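Local coordinates for protein tropomodulin (Caenorhabditis elegans, PDB 1PGV) that probably caps the pointed end of actin filaments, blocking elongation and depolymerization there, and is seen here as its C-terminal domain, at residues 147-152 with 162-167. Residues are numbered along the deposited sequence; the frame is centred on the assembly and turned at random. Where two conformers were deposited one is given.
Sequences MDMMMA and VGISFA
Met149 reaches from helix 143-155 to meet Ile164 and Phe166, two side chains of the segment that leads out of strand 161-163. With CG anti to the carbonyl carbon (chi1 -67°) and the chain extended beyond it, the methionine crosses from the helix to the loop, and its CE comes tip to tip with Ile164 CD1 at 3.6 Å. Met149 SD lies equally near Ile164 CD1, also 3.6 Å away. Nearer the helix, Met149 CB abuts Phe166 CE1 at the ring's edge, close to its plane, at 3.8 Å. A long, unbranched side chain suits this buried place: CB and SD both touch the ring, while SD and CE get as far as the isoleucine.

These elements belong to the last beta-alpha-beta unit of a leucine-rich-repeat-like fold, in which parallel strands line one side and helices the other. Strand 161-163 is the edge strand and ends in an inverse gamma turn centred on Gly163. Leu119 of helix 112-121 and Leu141 touch both Met149 and Ile164.

A Met-aromatic contact adds to the packing: Met149 SD sits 5.0 Å from the centroid of the Phe166 ring, 59° off its normal, hence obliquely placed rather than squarely over the face. Ile164 CG2 rests on one face of the Phe166 ring, 3.7 Å above its plane and offset toward the rim. Branching suits Ile164, whose CD1 meets the methionine while CG2 lies on the ring; a flat ring suits Phe166, offering an edge to one and a face to the other. A serine in place of Phe166 would probably open a gap beside Met149 CB and SD and leave Ile164 CG2 without its aromatic surface. Farther round, Phe166 also packs on Ile153 and on Arg172 of helix 169-190.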
ATOM      1  N   MET A 147     -14.408   2.472 -10.050  1.00 14.93           N
ATOM      2  CA  MET A 147     -15.432   1.492  -9.702  1.00 16.86           C
ATOM      3  C   MET A 147     -14.792   0.248  -9.086  1.00 16.79           C
ATOM      4  O   MET A 147     -15.350  -0.366  -8.175  1.00 16.57           O
ATOM      5  CB  MET A 147     -16.241   1.119 -10.945  1.00 22.56           C
ATOM      6  CG  MET A 147     -16.843   2.333 -11.624  1.00 28.50           C
ATOM      7  SD  MET A 147     -18.046   3.199 -10.597  1.00 39.81           S
ATOM      8  CE  MET A 147     -19.023   4.042 -11.847  1.00 34.94           C
ATOM      9  N   ASP A 148     -13.614  -0.107  -9.585  1.00 15.18           N
ATOM     10  CA  ASP A 148     -12.867  -1.260  -9.092  1.00 14.36           C
ATOM     11  C   ASP A 148     -12.487  -0.971  -7.634  1.00 14.75           C
ATOM     12  O   ASP A 148     -12.804  -1.739  -6.718  1.00 15.14           O
ATOM     13  CB  ASP A 148     -11.592  -1.426  -9.922  1.00 13.26           C
ATOM     14  CG  ASP A 148     -10.762  -2.630  -9.515  1.00 15.66           C
ATOM     15  OD1 ASP A 148     -10.757  -3.003  -8.315  1.00 16.34           O
ATOM     16  OD2 ASP A 148     -10.085  -3.201 -10.399  1.00 14.36           O
ATOM     17  N   MET A 149     -11.810   0.155  -7.445  1.00 13.70           N
ATOM     18  CA  MET A 149     -11.339   0.580  -6.123  1.00 14.28           C
ATOM     19  C   MET A 149     -12.430   0.724  -5.072  1.00 14.19           C
ATOM     20  O   MET A 149     -12.258   0.290  -3.920  1.00 14.36           O
ATOM     21  CB  MET A 149     -10.599   1.907  -6.238  1.00 13.86           C
ATOM     22  CG  MET A 149      -9.301   1.838  -7.012  1.00 16.69           C
ATOM     23  SD  MET A 149      -8.451   3.410  -6.951  1.00 16.11           S
ATOM     24  CE  MET A 149      -6.788   2.885  -7.374  1.00 14.70           C
ATOM     25  N   MET A 150     -13.546   1.347  -5.440  1.00 14.54           N
ATOM     26  CA  MET A 150     -14.612   1.532  -4.467  1.00 13.12           C
ATOM     27  C   MET A 150     -15.189   0.210  -3.994  1.00 14.03           C
ATOM     28  O   MET A 150     -15.544   0.073  -2.823  1.00 14.30           O
ATOM     29  CB  MET A 150     -15.721   2.432  -5.024  1.00 17.54           C
ATOM     30  CG  MET A 150     -16.517   1.858  -6.176  1.00 20.17           C
ATOM     31  SD  MET A 150     -17.900   2.963  -6.570  1.00 25.62           S
ATOM     32  CE  MET A 150     -19.103   1.766  -7.189  1.00 24.54           C
ATOM     33  N   MET A 151     -15.278  -0.775  -4.885  1.00 14.42           N
ATOM     34  CA  MET A 151     -15.810  -2.068  -4.482  1.00 13.49           C
ATOM     35  C   MET A 151     -14.800  -2.854  -3.651  1.00 14.86           C
ATOM     36  O   MET A 151     -15.176  -3.556  -2.705  1.00 14.39           O
ATOM     37  CB  MET A 151     -16.225  -2.887  -5.707  1.00 15.52           C
ATOM     38  CG  MET A 151     -17.363  -2.243  -6.495  1.00 20.62           C
ATOM     39  SD  MET A 151     -18.743  -1.728  -5.436  1.00 22.13           S
ATOM     40  CE  MET A 151     -19.505  -3.285  -5.105  1.00 23.70           C
ATOM     41  N   ALA A 152     -13.524  -2.740  -4.005  1.00 13.70           N
ATOM     42  CA  ALA A 152     -12.461  -3.436  -3.283  1.00 15.99           C
ATOM     43  C   ALA A 152     -12.379  -2.903  -1.859  1.00 16.99           C
ATOM     44  O   ALA A 152     -12.268  -3.669  -0.900  1.00 14.79           O
ATOM     45  CB  ALA A 152     -11.127  -3.228  -3.975  1.00 16.18           C
ATOM     46  N   VAL A 162      -7.223   5.804   2.976  1.00 16.30           N
ATOM     47  CA  VAL A 162      -6.888   5.516   1.587  1.00 17.30           C
ATOM     48  C   VAL A 162      -6.573   6.841   0.906  1.00 16.37           C
ATOM     49  O   VAL A 162      -7.457   7.678   0.697  1.00 17.63           O
ATOM     50  CB  VAL A 162      -8.057   4.816   0.862  1.00 17.09           C
ATOM     51  CG1 VAL A 162      -7.732   4.650  -0.634  1.00 18.83           C
ATOM     52  CG2 VAL A 162      -8.302   3.455   1.491  1.00 19.18           C
ATOM     53  N   GLY A 163      -5.297   7.027   0.591  1.00 15.58           N
ATOM     54  CA  GLY A 163      -4.850   8.251  -0.041  1.00 17.86           C
ATOM     55  C   GLY A 163      -5.004   8.188  -1.546  1.00 16.79           C
ATOM     56  O   GLY A 163      -4.030   7.991  -2.272  1.00 18.83           O
ATOM     57  N   ILE A 164      -6.242   8.355  -1.991  1.00 16.79           N
ATOM     58  CA  ILE A 164      -6.593   8.334  -3.409  1.00 18.25           C
ATOM     59  C   ILE A 164      -7.689   9.363  -3.622  1.00 18.53           C
ATOM     60  O   ILE A 164      -8.610   9.471  -2.809  1.00 18.81           O
ATOM     61  CB  ILE A 164      -7.129   6.958  -3.829  1.00 18.75           C
ATOM     62  CG1 ILE A 164      -6.000   5.933  -3.767  1.00 20.13           C
ATOM     63  CG2 ILE A 164      -7.762   7.043  -5.226  1.00 19.29           C
ATOM     64  CD1 ILE A 164      -6.397   4.544  -4.201  1.00 25.36           C
ATOM     65  N   SER A 165      -7.589  10.124  -4.706  1.00 18.88           N
ATOM     66  CA  SER A 165      -8.586  11.138  -5.001  1.00 20.14           C
ATOM     67  C   SER A 165      -9.555  10.606  -6.050  1.00 20.46           C
ATOM     68  O   SER A 165      -9.151  10.285  -7.164  1.00 23.00           O
ATOM     69  CB  SER A 165      -7.902  12.408  -5.506  1.00 21.39           C
ATOM     70  OG  SER A 165      -8.842  13.437  -5.766  0.50 24.21           O
ATOM     71  N   PHE A 166     -10.826  10.495  -5.671  1.00 19.52           N
ATOM     72  CA  PHE A 166     -11.874   9.998  -6.560  1.00 19.02           C
ATOM     73  C   PHE A 166     -12.675  11.153  -7.145  1.00 19.58           C
ATOM     74  O   PHE A 166     -12.948  12.142  -6.463  1.00 21.31           O
ATOM     75  CB  PHE A 166     -12.829   9.077  -5.795  1.00 18.16           C
ATOM     76  CG  PHE A 166     -12.195   7.811  -5.300  1.00 19.27           C
ATOM     77  CD1 PHE A 166     -12.124   6.685  -6.117  1.00 18.87           C
ATOM     78  CD2 PHE A 166     -11.660   7.740  -4.014  1.00 19.61           C
ATOM     79  CE1 PHE A 166     -11.533   5.507  -5.663  1.00 19.87           C
ATOM     80  CE2 PHE A 166     -11.067   6.567  -3.552  1.00 18.69           C
ATOM     81  CZ  PHE A 166     -11.003   5.448  -4.373  1.00 17.14           C
ATOM     82  N   ALA A 167     -13.052  11.028  -8.415  1.00 18.97           N
ATOM     83  CA  ALA A 167     -13.847  12.060  -9.069  1.00 16.54           C
ATOM     84  C   ALA A 167     -15.315  11.647  -8.985  1.00 18.53           C
ATOM     85  O   ALA A 167     -16.215  12.484  -8.994  1.00 17.13           O
ATOM     86  CB  ALA A 167     -13.415  12.211 -10.539  1.00 17.02           C
TER